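Local coordinates for protein OS-9 homolog (Saccharomyces cerevisiae, PDB 2YMA) that acts as a lectin in endoplasmic reticulum quality control, directing misfolded lumenal glycoproteins to degradation with the HRD ubiquitin ligase, and forms homodimers through the domain described here, at residues I17-G22 against D35-T40; T53-F58 against I114-T119; R69-P74 against G127-Y132; C85-E90 against L102-L107. One frame throughout, in Å; residues are numbered along the deposited sequence.

From the N terminus, contact 1 closes first: the chain runs out and back through strand 23-28, bringing residues 35-40 beside 17-22 before any other contact opens. Helix 52-67 then starts contact 2, which is completed only at strand 112-117. Contact 3 opens in the loop after that helix and closes later, at 127-132, so contacts 2 and 3 cross. Contact 4, the hairpin of strands 84-92 and 98-106, lies within the spans of both. All four reach one mixed sheet: contact 1 joins its N-terminal strands, contact 2 sets the helix on it, contact 3 brings a loop to strand 129-133, and contacts 2, 3 and 4 also touch the second subunit.

Contact 1 of 4, residues I17-G22 against D35-T40; sequences IFLGSG and DKLMVT
G22 and T40 meet at one end of an antiparallel three-strand meander in which strand 23-28 pairs with both 14-20 and 36-39. The two segments are therefore outer partners of a shared neighbour, and they come together only as the chain leaves strand 14-20. The CA atoms of L19 and L37 are still 9.5 Å apart, while those of G22 and T40 have closed to 5.1 Å.

The tight end is built on one acceptor. The backbone O of G22 takes the N-H of T40 at 2.8 Å, nearly straight at 171°, and this donor arrives almost head-on to the carbonyl. T40 OG1 adds a second bond to G22 O at 3.1 Å from a quite different direction, above the carbonyl plane. With chi1 at 63°, OG1 sits between T40's own N and carbonyl carbon, which lets hydroxyl and amide reach the same oxygen. V39 CA contributes a CH...O contact to G22 O at 3.5 Å.

Further along, the contact is loose. L19 CD1 touches L37 CD2 at 4.2 Å, a single methyl-to-methyl approach. Both leucines are buried nonetheless, because helix 52-67 covers this side: L19 rests on A61 and M65, and L37, like V39, on F58. Toward solvent the side chains turn to other partners. K36 forms a salt bridge with D96, D35 another with R27, and the exposed ring of F18 meets that of Y24. L19 and G20 form a classic beta bulge against strand 23-28, and G20 N lies over the centre of the F18 ring, 3.4 Å above its plane.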
loop_
_atom_site.group_PDB
_atom_site.type_symbol
_atom_site.label_atom_id
_atom_site.label_comp_id
_atom_site.label_asym_id
_atom_site.label_seq_id
_atom_site.Cartn_x
_atom_site.Cartn_y
_atom_site.Cartn_z
ATOM N N ILE A 17 10.246 -17.746 10.299
ATOM C CA ILE A 17 11.194 -17.159 11.229
ATOM C C ILE A 17 10.407 -16.469 12.342
ATOM O O ILE A 17 9.576 -15.589 12.092
ATOM C CB ILE A 17 12.093 -16.126 10.523
ATOM C CG1 ILE A 17 12.886 -16.790 9.391
ATOM C CG2 ILE A 17 13.009 -15.438 11.526
ATOM C CD1 ILE A 17 13.612 -15.798 8.487
ATOM N N PHE A 18 10.673 -16.883 13.570
ATOM C CA PHE A 18 9.971 -16.384 14.742
ATOM C C PHE A 18 10.272 -14.919 15.064
ATOM O O PHE A 18 11.423 -14.560 15.337
ATOM C CB PHE A 18 10.339 -17.247 15.948
ATOM C CG PHE A 18 9.498 -16.984 17.155
ATOM C CD1 PHE A 18 8.113 -17.023 17.064
ATOM C CD2 PHE A 18 10.082 -16.705 18.382
ATOM C CE1 PHE A 18 7.321 -16.782 18.170
ATOM C CE2 PHE A 18 9.291 -16.464 19.503
ATOM C CZ PHE A 18 7.911 -16.508 19.395
ATOM N N LEU A 19 9.230 -14.084 15.053
ATOM C CA LEU A 19 9.370 -12.670 15.407
ATOM C C LEU A 19 8.986 -12.435 16.867
ATOM O O LEU A 19 9.144 -11.336 17.415
ATOM C CB LEU A 19 8.509 -11.803 14.495
ATOM C CG LEU A 19 8.838 -11.881 13.002
ATOM C CD1 LEU A 19 8.105 -10.779 12.249
ATOM C CD2 LEU A 19 10.337 -11.765 12.796
ATOM N N GLY A 20 8.468 -13.479 17.496
ATOM C CA GLY A 20 7.993 -13.365 18.858
ATOM C C GLY A 20 6.526 -13.011 18.920
ATOM O O GLY A 20 5.902 -12.736 17.893
ATOM N N SER A 21 5.984 -13.023 20.136
ATOM C CA SER A 21 4.582 -12.695 20.389
ATOM C C SER A 21 3.614 -13.561 19.573
ATOM O O SER A 21 2.549 -13.094 19.193
ATOM C CB SER A 21 4.316 -11.209 20.115
ATOM O OG SER A 21 5.017 -10.375 21.021
ATOM N N GLY A 22 3.987 -14.813 19.311
ATOM C CA GLY A 22 3.176 -15.704 18.491
ATOM C C GLY A 22 3.077 -15.315 17.020
ATOM O O GLY A 22 2.124 -15.698 16.337
ATOM N N ASP A 35 6.743 -12.024 0.975
ATOM C CA ASP A 35 6.770 -12.408 2.368
ATOM C C ASP A 35 5.350 -12.316 2.936
ATOM O O ASP A 35 4.570 -11.479 2.504
ATOM C CB ASP A 35 7.748 -11.498 3.131
ATOM C CG ASP A 35 9.194 -11.574 2.584
ATOM O OD1 ASP A 35 9.693 -12.689 2.305
ATOM O OD2 ASP A 35 9.846 -10.516 2.445
ATOM N N LYS A 36 5.020 -13.214 3.867
ATOM C CA LYS A 36 3.748 -13.224 4.585
ATOM C C LYS A 36 4.054 -13.171 6.069
ATOM O O LYS A 36 5.199 -13.374 6.477
ATOM C CB LYS A 36 3.017 -14.553 4.393
ATOM C CG LYS A 36 2.225 -14.745 3.144
ATOM C CD LYS A 36 1.443 -16.051 3.295
ATOM C CE LYS A 36 0.539 -16.309 2.111
ATOM N NZ LYS A 36 -0.160 -17.609 2.253
ATOM N N LEU A 37 3.015 -12.961 6.874
ATOM C CA LEU A 37 3.119 -13.084 8.327
ATOM C C LEU A 37 2.123 -14.127 8.831
ATOM O O LEU A 37 0.991 -14.223 8.335
ATOM C CB LEU A 37 2.831 -11.749 9.025
ATOM C CG LEU A 37 3.794 -10.600 8.729
ATOM C CD1 LEU A 37 3.283 -9.297 9.313
ATOM C CD2 LEU A 37 5.227 -10.914 9.172
ATOM N N MET A 38 2.532 -14.898 9.832
ATOM C CA MET A 38 1.650 -15.923 10.384
ATOM C C MET A 38 1.442 -15.800 11.886
ATOM O O MET A 38 2.401 -15.806 12.672
ATOM C CB MET A 38 2.163 -17.324 10.068
ATOM C CG MET A 38 1.261 -18.406 10.635
ATOM S SD MET A 38 1.890 -20.065 10.326
ATOM C CE MET A 38 3.405 -20.044 11.295
ATOM N N VAL A 39 0.176 -15.719 12.277
ATOM C CA VAL A 39 -0.179 -15.590 13.682
ATOM C C VAL A 39 -0.510 -16.964 14.236
ATOM O O VAL A 39 -1.308 -17.696 13.651
ATOM C CB VAL A 39 -1.376 -14.637 13.875
ATOM C CG1 VAL A 39 -1.769 -14.561 15.339
ATOM C CG2 VAL A 39 -1.014 -13.254 13.355
ATOM N N THR A 40 0.122 -17.322 15.350
ATOM C CA THR A 40 -0.111 -18.617 15.995
ATOM C C THR A 40 -0.733 -18.423 17.377
ATOM O O THR A 40 -1.159 -19.377 18.019
ATOM C CB THR A 40 1.191 -19.433 16.118
ATOM O OG1 THR A 40 2.123 -18.731 16.952
ATOM C CG2 THR A 40 1.825 -19.632 14.741
#

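Contact 2 of 4, residues T53-F58 against I114-T119; sequences TYYQKF and IFFNKT
The helix segment bearing Y55 and F58 passes above the strand of I114 and F116 with the axes 9.8 Å apart at closest approach and their N-to-C directions at 122°. F116 fills the gap. With CG anti to its carbonyl carbon (chi1 -62°), its ring is sent up between two helix side chains one turn apart. Its CZ-CE1 edge points at the face of F58 in an edge-to-face pair, with centroids 5.1 Å apart and planes at 77°. Against Y55 it lies obliquely, with F116 CE2 3.5 Å from Y55 CE1 and placed over one face of the tyrosine, toward the rim.

The three rings form an aromatic cluster in the layer between helix 52-67 and the sheet, and W47 extends it by meeting both F116 and Y54 edge to face. Beside it, I114 slides past Y55: CG1 is 3.8 Å from Y55 CD1, in the plane of that ring, while CD1 goes on to F58 CB at 4.0 Å.

The polar end of Y55 is tied down by water. Y55 OH lies 2.6 Å from water 1, and the water accepts from F116 N at 3.2 Å, linking helix to strand. F115 and N117 alternate to the opposite side, where the second subunit lies: the F115 ring meets Y132 of that subunit, and N117 ND2 bonds to its L130 O.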
loop_
_atom_site.group_PDB
_atom_site.type_symbol
_atom_site.label_atom_id
_atom_site.label_comp_id
_atom_site.label_asym_id
_atom_site.label_seq_id
_atom_site.Cartn_x
_atom_site.Cartn_y
_atom_site.Cartn_z
ATOM N N THR A 53 -3.690 -4.753 22.295
ATOM C CA THR A 53 -2.602 -5.725 22.404
ATOM C C THR A 53 -2.212 -6.362 21.057
ATOM O O THR A 53 -1.071 -6.803 20.889
ATOM C CB THR A 53 -2.808 -6.813 23.516
ATOM O OG1 THR A 53 -4.193 -6.992 23.782
ATOM C CG2 THR A 53 -2.106 -6.412 24.796
ATOM N N TYR A 54 -3.148 -6.404 20.113
ATOM C CA TYR A 54 -2.816 -6.772 18.737
ATOM C C TYR A 54 -1.732 -5.835 18.198
ATOM O O TYR A 54 -0.719 -6.279 17.647
ATOM C CB TYR A 54 -4.044 -6.700 17.834
ATOM C CG TYR A 54 -5.063 -7.810 18.006
ATOM C CD1 TYR A 54 -5.649 -8.072 19.243
ATOM C CD2 TYR A 54 -5.467 -8.578 16.913
ATOM C CE1 TYR A 54 -6.606 -9.079 19.390
ATOM C CE2 TYR A 54 -6.429 -9.583 17.045
ATOM C CZ TYR A 54 -6.991 -9.830 18.287
ATOM O OH TYR A 54 -7.933 -10.828 18.424
ATOM N N TYR A 55 -1.938 -4.534 18.376
ATOM C CA TYR A 55 -0.958 -3.545 17.932
ATOM C C TYR A 55 0.353 -3.645 18.693
ATOM O O TYR A 55 1.432 -3.491 18.112
ATOM C CB TYR A 55 -1.520 -2.128 18.044
ATOM C CG TYR A 55 -2.653 -1.884 17.080
ATOM C CD1 TYR A 55 -2.404 -1.554 15.750
ATOM C CD2 TYR A 55 -3.974 -2.003 17.492
ATOM C CE1 TYR A 55 -3.442 -1.338 14.868
ATOM C CE2 TYR A 55 -5.016 -1.789 16.613
ATOM C CZ TYR A 55 -4.748 -1.457 15.308
ATOM O OH TYR A 55 -5.798 -1.250 14.447
ATOM N N GLN A 56 0.257 -3.902 19.993
ATOM C CA GLN A 56 1.436 -3.967 20.843
ATOM C C GLN A 56 2.314 -5.187 20.511
ATOM O O GLN A 56 3.543 -5.090 20.484
ATOM C CB GLN A 56 1.048 -3.923 22.324
ATOM C CG GLN A 56 2.006 -3.080 23.168
ATOM C CD GLN A 56 1.648 -1.611 23.154
ATOM O OE1 GLN A 56 0.534 -1.244 22.799
ATOM N NE2 GLN A 56 2.595 -0.761 23.540
ATOM N N LYS A 57 1.681 -6.320 20.224
ATOM C CA LYS A 57 2.422 -7.508 19.825
ATOM C C LYS A 57 3.045 -7.352 18.441
ATOM O O LYS A 57 4.203 -7.691 18.231
ATOM C CB LYS A 57 1.520 -8.735 19.872
ATOM C CG LYS A 57 1.107 -9.107 21.277
ATOM C CD LYS A 57 0.127 -10.269 21.286
ATOM C CE LYS A 57 -0.154 -10.752 22.704
ATOM N NZ LYS A 57 -1.322 -11.683 22.734
ATOM N N PHE A 58 2.271 -6.831 17.498
ATOM C CA PHE A 58 2.775 -6.630 16.151
ATOM C C PHE A 58 3.876 -5.582 16.125
ATOM O O PHE A 58 4.855 -5.723 15.393
ATOM C CB PHE A 58 1.636 -6.287 15.189
ATOM C CG PHE A 58 1.041 -7.491 14.522
ATOM C CD1 PHE A 58 0.057 -8.230 15.149
ATOM C CD2 PHE A 58 1.494 -7.905 13.282
ATOM C CE1 PHE A 58 -0.485 -9.350 14.542
ATOM C CE2 PHE A 58 0.968 -9.023 12.675
ATOM C CZ PHE A 58 -0.032 -9.749 13.305
ATOM N N ILE A 114 1.179 1.233 12.041
ATOM C CA ILE A 114 0.647 -0.020 11.514
ATOM C C ILE A 114 -0.875 0.009 11.477
ATOM O O ILE A 114 -1.520 0.635 12.317
ATOM C CB ILE A 114 1.189 -1.279 12.241
ATOM C CG1 ILE A 114 0.757 -1.308 13.705
ATOM C CG2 ILE A 114 2.717 -1.358 12.108
ATOM C CD1 ILE A 114 1.499 -2.373 14.531
ATOM N N PHE A 115 -1.441 -0.644 10.470
ATOM C CA PHE A 115 -2.871 -0.605 10.252
ATOM C C PHE A 115 -3.264 -1.989 9.781
ATOM O O PHE A 115 -2.570 -2.595 8.961
ATOM C CB PHE A 115 -3.211 0.448 9.188
ATOM C CG PHE A 115 -4.702 0.596 8.890
ATOM C CD1 PHE A 115 -5.312 -0.173 7.901
ATOM C CD2 PHE A 115 -5.476 1.536 9.569
ATOM C CE1 PHE A 115 -6.675 -0.031 7.610
ATOM C CE2 PHE A 115 -6.842 1.692 9.281
ATOM C CZ PHE A 115 -7.443 0.902 8.307
ATOM N N PHE A 116 -4.360 -2.499 10.326
ATOM C CA PHE A 116 -4.900 -3.770 9.884
ATOM C C PHE A 116 -6.076 -3.515 8.959
ATOM O O PHE A 116 -7.037 -2.848 9.331
ATOM C CB PHE A 116 -5.334 -4.608 11.080
ATOM C CG PHE A 116 -4.209 -4.955 12.018
ATOM C CD1 PHE A 116 -3.200 -5.813 11.622
ATOM C CD2 PHE A 116 -4.173 -4.430 13.307
ATOM C CE1 PHE A 116 -2.170 -6.142 12.496
ATOM C CE2 PHE A 116 -3.145 -4.754 14.188
ATOM C CZ PHE A 116 -2.144 -5.611 13.780
ATOM N N ASN A 117 -5.986 -4.041 7.746
ATOM C CA ASN A 117 -7.006 -3.803 6.742
ATOM C C ASN A 117 -7.603 -5.131 6.280
ATOM O O ASN A 117 -7.027 -5.827 5.427
ATOM C CB ASN A 117 -6.421 -3.016 5.561
ATOM C CG ASN A 117 -7.498 -2.471 4.626
ATOM O OD1 ASN A 117 -8.558 -3.083 4.439
ATOM N ND2 ASN A 117 -7.227 -1.314 4.035
ATOM N N LYS A 118 -8.759 -5.474 6.854
ATOM C CA LYS A 118 -9.347 -6.799 6.679
ATOM C C LYS A 118 -9.895 -6.994 5.266
ATOM O O LYS A 118 -10.117 -8.125 4.828
ATOM C CB LYS A 118 -10.442 -7.050 7.724
ATOM N N THR A 119 -10.098 -5.893 4.547
ATOM C CA THR A 119 -10.756 -5.959 3.239
ATOM C C THR A 119 -9.823 -5.711 2.064
ATOM O O THR A 119 -10.212 -5.873 0.913
ATOM C CB THR A 119 -11.940 -4.985 3.148
ATOM O OG1 THR A 119 -11.484 -3.658 3.437
ATOM C CG2 THR A 119 -13.024 -5.382 4.149
HETATM O O HOH W 1 -6.404 -0.684 11.955
#

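Contact 3 of 4, residues R69-P74 against G127-Y132; sequences RLVSLP and GNFLSY
F129 presents its ring to the loop 71-74, and four consecutive loop residues reach it. V71 CG2 approaches F129 CZ obliquely at 4.1 Å, and the carbonyl of S72 lies near CE2, also oblique to the ring. L73 brings CD2 to within 3.7 Å of F129 CE1. P74 takes one face, with CD 4.3 Å from the F129 centroid and 26° off the ring normal, a CH-pi contact.

At L130 the chain turns a corner, and L130 and S131 together form a classic beta bulge opposite V86. Their side chains serve other neighbours: L130 packs on L88 and on F120 of the second subunit, S131 on V86.

Beyond the bulge, Y132 swings back to the loop. A chi1 of 61° brings its ring over the same proline: P74 CD is 4.0 Å from the Y132 centroid, while P74 CG touches Y132 CE1 at 3.6 Å. L73 CD2 bridges the two aromatics, meeting Y132 CB at 3.9 Å.

No hydrogen bond crosses this contact. P74 makes CH-pi contacts to both rings, and these tie the loop that follows the Schellman motif at R69 to strand 129-133 with its classic bulge.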
loop_
_atom_site.group_PDB
_atom_site.type_symbol
_atom_site.label_atom_id
_atom_site.label_comp_id
_atom_site.label_asym_id
_atom_site.label_seq_id
_atom_site.Cartn_x
_atom_site.Cartn_y
_atom_site.Cartn_z
ATOM N N ARG A 69 16.954 -7.479 9.764
ATOM C CA ARG A 69 17.209 -7.027 8.395
ATOM C C ARG A 69 16.628 -7.986 7.346
ATOM O O ARG A 69 17.245 -8.234 6.309
ATOM C CB ARG A 69 18.712 -6.829 8.151
ATOM C CG ARG A 69 19.303 -5.570 8.765
ATOM C CD ARG A 69 20.835 -5.631 8.770
ATOM N NE ARG A 69 21.381 -6.071 10.054
ATOM C CZ ARG A 69 22.461 -6.834 10.189
ATOM N NH1 ARG A 69 23.112 -7.253 9.115
ATOM N NH2 ARG A 69 22.885 -7.181 11.394
ATOM N N LEU A 70 15.434 -8.504 7.611
ATOM C CA LEU A 70 14.809 -9.481 6.727
ATOM C C LEU A 70 14.254 -8.869 5.444
ATOM O O LEU A 70 14.090 -9.565 4.440
ATOM C CB LEU A 70 13.682 -10.216 7.463
ATOM C CG LEU A 70 14.121 -11.011 8.686
ATOM C CD1 LEU A 70 12.929 -11.671 9.315
ATOM C CD2 LEU A 70 15.155 -12.043 8.258
ATOM N N VAL A 71 13.931 -7.581 5.463
ATOM C CA VAL A 71 13.308 -7.022 4.274
ATOM C C VAL A 71 14.224 -6.076 3.516
ATOM O O VAL A 71 14.963 -5.265 4.093
ATOM C CB VAL A 71 11.890 -6.376 4.511
ATOM C CG1 VAL A 71 11.154 -7.000 5.676
ATOM C CG2 VAL A 71 11.972 -4.893 4.615
ATOM N N SER A 72 14.177 -6.215 2.200
ATOM C CA SER A 72 14.949 -5.364 1.323
ATOM C C SER A 72 14.023 -4.682 0.313
ATOM O O SER A 72 12.987 -5.238 -0.088
ATOM C CB SER A 72 16.006 -6.192 0.598
ATOM O OG SER A 72 15.396 -7.157 -0.241
ATOM N N LEU A 73 14.416 -3.474 -0.077
ATOM C CA LEU A 73 13.713 -2.676 -1.072
ATOM C C LEU A 73 13.728 -3.342 -2.437
ATOM O O LEU A 73 14.477 -4.292 -2.677
ATOM C CB LEU A 73 14.351 -1.286 -1.160
ATOM C CG LEU A 73 14.400 -0.576 0.196
ATOM C CD1 LEU A 73 15.223 0.697 0.118
ATOM C CD2 LEU A 73 12.971 -0.295 0.697
ATOM N N PRO A 74 12.873 -2.862 -3.335
ATOM C CA PRO A 74 12.800 -3.433 -4.679
ATOM C C PRO A 74 14.093 -3.231 -5.461
ATOM O O PRO A 74 14.334 -3.973 -6.406
ATOM C CB PRO A 74 11.647 -2.662 -5.316
ATOM C CG PRO A 74 10.804 -2.247 -4.172
ATOM C CD PRO A 74 11.761 -1.940 -3.062
ATOM N N GLY A 127 4.245 -7.192 -5.181
ATOM C CA GLY A 127 5.219 -7.397 -4.135
ATOM C C GLY A 127 4.699 -6.847 -2.814
ATOM O O GLY A 127 3.513 -6.567 -2.674
ATOM N N ASN A 128 5.599 -6.703 -1.848
ATOM C CA ASN A 128 5.278 -6.206 -0.520
ATOM C C ASN A 128 5.309 -4.684 -0.429
ATOM O O ASN A 128 4.693 -4.105 0.467
ATOM C CB ASN A 128 6.261 -6.792 0.522
ATOM C CG ASN A 128 6.073 -8.293 0.739
ATOM O OD1 ASN A 128 6.878 -9.107 0.273
ATOM N ND2 ASN A 128 5.002 -8.665 1.450
ATOM N N PHE A 129 6.051 -4.033 -1.318
ATOM C CA PHE A 129 6.151 -2.573 -1.270
ATOM C C PHE A 129 5.177 -1.875 -2.190
ATOM O O PHE A 129 5.084 -2.183 -3.372
ATOM C CB PHE A 129 7.553 -2.090 -1.592
ATOM C CG PHE A 129 8.540 -2.357 -0.516
ATOM C CD1 PHE A 129 8.728 -1.449 0.507
ATOM C CD2 PHE A 129 9.296 -3.521 -0.529
ATOM C CE1 PHE A 129 9.662 -1.703 1.506
ATOM C CE2 PHE A 129 10.234 -3.763 0.449
ATOM C CZ PHE A 129 10.413 -2.861 1.471
ATOM N N LEU A 130 4.437 -0.936 -1.620
ATOM C CA LEU A 130 3.625 -0.026 -2.405
ATOM C C LEU A 130 4.512 1.162 -2.798
ATOM O O LEU A 130 4.475 1.633 -3.938
ATOM C CB LEU A 130 2.416 0.441 -1.593
ATOM C CG LEU A 130 1.588 1.551 -2.234
ATOM C CD1 LEU A 130 1.086 1.108 -3.601
ATOM C CD2 LEU A 130 0.450 1.947 -1.326
ATOM N N SER A 131 5.333 1.615 -1.853
ATOM C CA SER A 131 6.195 2.758 -2.077
ATOM C C SER A 131 7.373 2.754 -1.099
ATOM O O SER A 131 7.337 2.083 -0.065
ATOM C CB SER A 131 5.390 4.062 -1.949
ATOM O OG SER A 131 5.212 4.453 -0.594
ATOM N N TYR A 132 8.414 3.514 -1.430
ATOM C CA TYR A 132 9.562 3.664 -0.542
ATOM C C TYR A 132 10.353 4.925 -0.866
ATOM O O TYR A 132 10.161 5.550 -1.903
ATOM C CB TYR A 132 10.481 2.442 -0.622
ATOM C CG TYR A 132 11.041 2.219 -1.997
ATOM C CD1 TYR A 132 10.321 1.515 -2.953
ATOM C CD2 TYR A 132 12.283 2.725 -2.348
ATOM C CE1 TYR A 132 10.834 1.313 -4.218
ATOM C CE2 TYR A 132 12.801 2.527 -3.604
ATOM C CZ TYR A 132 12.076 1.821 -4.535
ATOM O OH TYR A 132 12.600 1.629 -5.793
#

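Contact 4 of 4, residues C85-E90 against L102-L107; sequences CVWLAE and LSLNIL
W87 and L104 pair at the apolar centre. A chi1 of -180° carries the W87 indole away from its own N-H and lays the edge of its six-membered ring along the neighbouring strand: W87 CE3 meets L104 CB at 4.0 Å, and CZ3 meets L102 CD1 at 4.1 Å, both partner atoms lying near the ring plane. M65 of helix 52-67 covers W87 and L104 from this side, and F129 meets the indole edge to face. On the same face, C85 SG packs on I106 CD1 at 3.8 Å.

The backbones pair from C85-I106 to A89-L102. C85-I106, W87-L104 and A89-L102 are hydrogen-bonded pairs, each with two N-H...O bonds; for W87 and L104 they measure 2.9 Å (W87 N to L104 O) and 2.8 Å (L104 N to W87 O). V86-N105 and L88-S103 are non-hydrogen-bonded pairs, with CH...O contacts from V86 CA to L104 O and from L88 CA to L102 O.

V86, L88, S103 and N105 face the other way, toward the second subunit. L130 of that subunit packs on V86, L88 and S103. The amide of N105 finds its polar partner across the dimer: ND2 bonds to OD1 of N105 in the second subunit. The arrangement is an antiparallel beta hairpin of the Yos9 dimerization domain, one face against the helix and the other at the homodimer interface.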
loop_
_atom_site.group_PDB
_atom_site.type_symbol
_atom_site.label_atom_id
_atom_site.label_comp_id
_atom_site.label_asym_id
_atom_site.label_seq_id
_atom_site.Cartn_x
_atom_site.Cartn_y
_atom_site.Cartn_z
ATOM N N CYS A 85 8.831 4.028 4.042
ATOM C CA CYS A 85 8.171 3.152 3.081
ATOM C C CYS A 85 6.742 2.845 3.468
ATOM O O CYS A 85 6.307 3.160 4.573
ATOM C CB CYS A 85 8.928 1.828 2.989
ATOM S SG CYS A 85 8.819 0.831 4.523
ATOM N N VAL A 86 6.022 2.232 2.533
ATOM C CA VAL A 86 4.768 1.576 2.827
ATOM C C VAL A 86 4.909 0.118 2.407
ATOM O O VAL A 86 5.075 -0.195 1.216
ATOM C CB VAL A 86 3.563 2.218 2.101
ATOM C CG1 VAL A 86 2.323 1.356 2.298
ATOM C CG2 VAL A 86 3.321 3.592 2.639
ATOM N N TRP A 87 4.857 -0.762 3.401
ATOM C CA TRP A 87 5.127 -2.183 3.216
ATOM C C TRP A 87 3.874 -2.953 3.626
ATOM O O TRP A 87 3.278 -2.661 4.667
ATOM C CB TRP A 87 6.343 -2.581 4.074
ATOM C CG TRP A 87 6.773 -4.043 3.990
ATOM C CD1 TRP A 87 7.633 -4.605 3.072
ATOM C CD2 TRP A 87 6.385 -5.108 4.870
ATOM N NE1 TRP A 87 7.794 -5.948 3.332
ATOM C CE2 TRP A 87 7.042 -6.282 4.425
ATOM C CE3 TRP A 87 5.547 -5.185 5.994
ATOM C CZ2 TRP A 87 6.880 -7.519 5.062
ATOM C CZ3 TRP A 87 5.392 -6.417 6.631
ATOM C CH2 TRP A 87 6.052 -7.566 6.158
ATOM N N LEU A 88 3.461 -3.917 2.808
ATOM C CA LEU A 88 2.210 -4.647 3.046
ATOM C C LEU A 88 2.458 -6.133 3.046
ATOM O O LEU A 88 3.285 -6.628 2.286
ATOM C CB LEU A 88 1.192 -4.419 1.918
ATOM C CG LEU A 88 0.747 -3.100 1.325
ATOM C CD1 LEU A 88 1.918 -2.376 0.680
ATOM C CD2 LEU A 88 -0.315 -3.434 0.290
ATOM N N ALA A 89 1.679 -6.853 3.841
ATOM C CA ALA A 89 1.766 -8.305 3.877
ATOM C C ALA A 89 0.453 -8.912 4.344
ATOM O O ALA A 89 -0.231 -8.353 5.222
ATOM C CB ALA A 89 2.918 -8.745 4.790
ATOM N N GLU A 90 0.090 -10.043 3.742
ATOM C CA GLU A 90 -1.034 -10.827 4.230
ATOM C C GLU A 90 -0.678 -11.392 5.595
ATOM O O GLU A 90 0.456 -11.837 5.835
ATOM C CB GLU A 90 -1.360 -11.994 3.292
ATOM C CG GLU A 90 -1.772 -11.604 1.887
ATOM C CD GLU A 90 -2.220 -12.806 1.067
ATOM O OE1 GLU A 90 -2.463 -13.881 1.662
ATOM O OE2 GLU A 90 -2.332 -12.678 -0.171
ATOM N N LEU A 102 -1.659 -6.445 6.728
ATOM C CA LEU A 102 -0.904 -5.543 7.581
ATOM C C LEU A 102 -0.301 -4.447 6.714
ATOM O O LEU A 102 0.359 -4.716 5.711
ATOM C CB LEU A 102 0.195 -6.309 8.329
ATOM C CG LEU A 102 0.955 -5.699 9.519
ATOM C CD1 LEU A 102 2.304 -5.251 9.103
ATOM C CD2 LEU A 102 0.219 -4.558 10.193
ATOM N N SER A 103 -0.567 -3.208 7.093
ATOM C CA SER A 103 0.064 -2.067 6.460
ATOM C C SER A 103 1.083 -1.482 7.427
ATOM O O SER A 103 0.735 -1.105 8.548
ATOM C CB SER A 103 -0.992 -1.013 6.104
ATOM O OG SER A 103 -0.393 0.185 5.635
ATOM N N LEU A 104 2.337 -1.398 6.983
ATOM C CA LEU A 104 3.417 -0.834 7.795
ATOM C C LEU A 104 3.947 0.419 7.124
ATOM O O LEU A 104 4.478 0.367 6.010
ATOM C CB LEU A 104 4.565 -1.847 7.967
ATOM C CG LEU A 104 5.844 -1.238 8.550
ATOM C CD1 LEU A 104 5.592 -0.626 9.942
ATOM C CD2 LEU A 104 6.964 -2.264 8.592
ATOM N N ASN A 105 3.808 1.547 7.807
ATOM C CA ASN A 105 4.176 2.823 7.217
ATOM C C ASN A 105 5.311 3.425 8.006
ATOM O O ASN A 105 5.110 4.053 9.047
ATOM C CB ASN A 105 2.973 3.784 7.157
ATOM C CG ASN A 105 3.300 5.113 6.458
ATOM O OD1 ASN A 105 4.359 5.277 5.833
ATOM N ND2 ASN A 105 2.378 6.067 6.561
ATOM N N ILE A 106 6.517 3.216 7.511
ATOM C CA ILE A 106 7.674 3.730 8.198
ATOM C C ILE A 106 7.902 5.171 7.773
ATOM O O ILE A 106 8.054 5.475 6.586
ATOM C CB ILE A 106 8.884 2.864 7.933
ATOM C CG1 ILE A 106 8.603 1.455 8.451
ATOM C CG2 ILE A 106 10.114 3.483 8.575
ATOM C CD1 ILE A 106 9.736 0.492 8.240
ATOM N N LEU A 107 7.906 6.057 8.758
ATOM C CA LEU A 107 7.901 7.482 8.497
ATOM C C LEU A 107 9.310 8.044 8.563
ATOM O O LEU A 107 9.677 8.920 7.780
ATOM C CB LEU A 107 6.987 8.162 9.507
ATOM C CG LEU A 107 5.589 7.540 9.462
ATOM C CD1 LEU A 107 4.833 7.793 10.745
ATOM C CD2 LEU A 107 4.814 8.052 8.266
#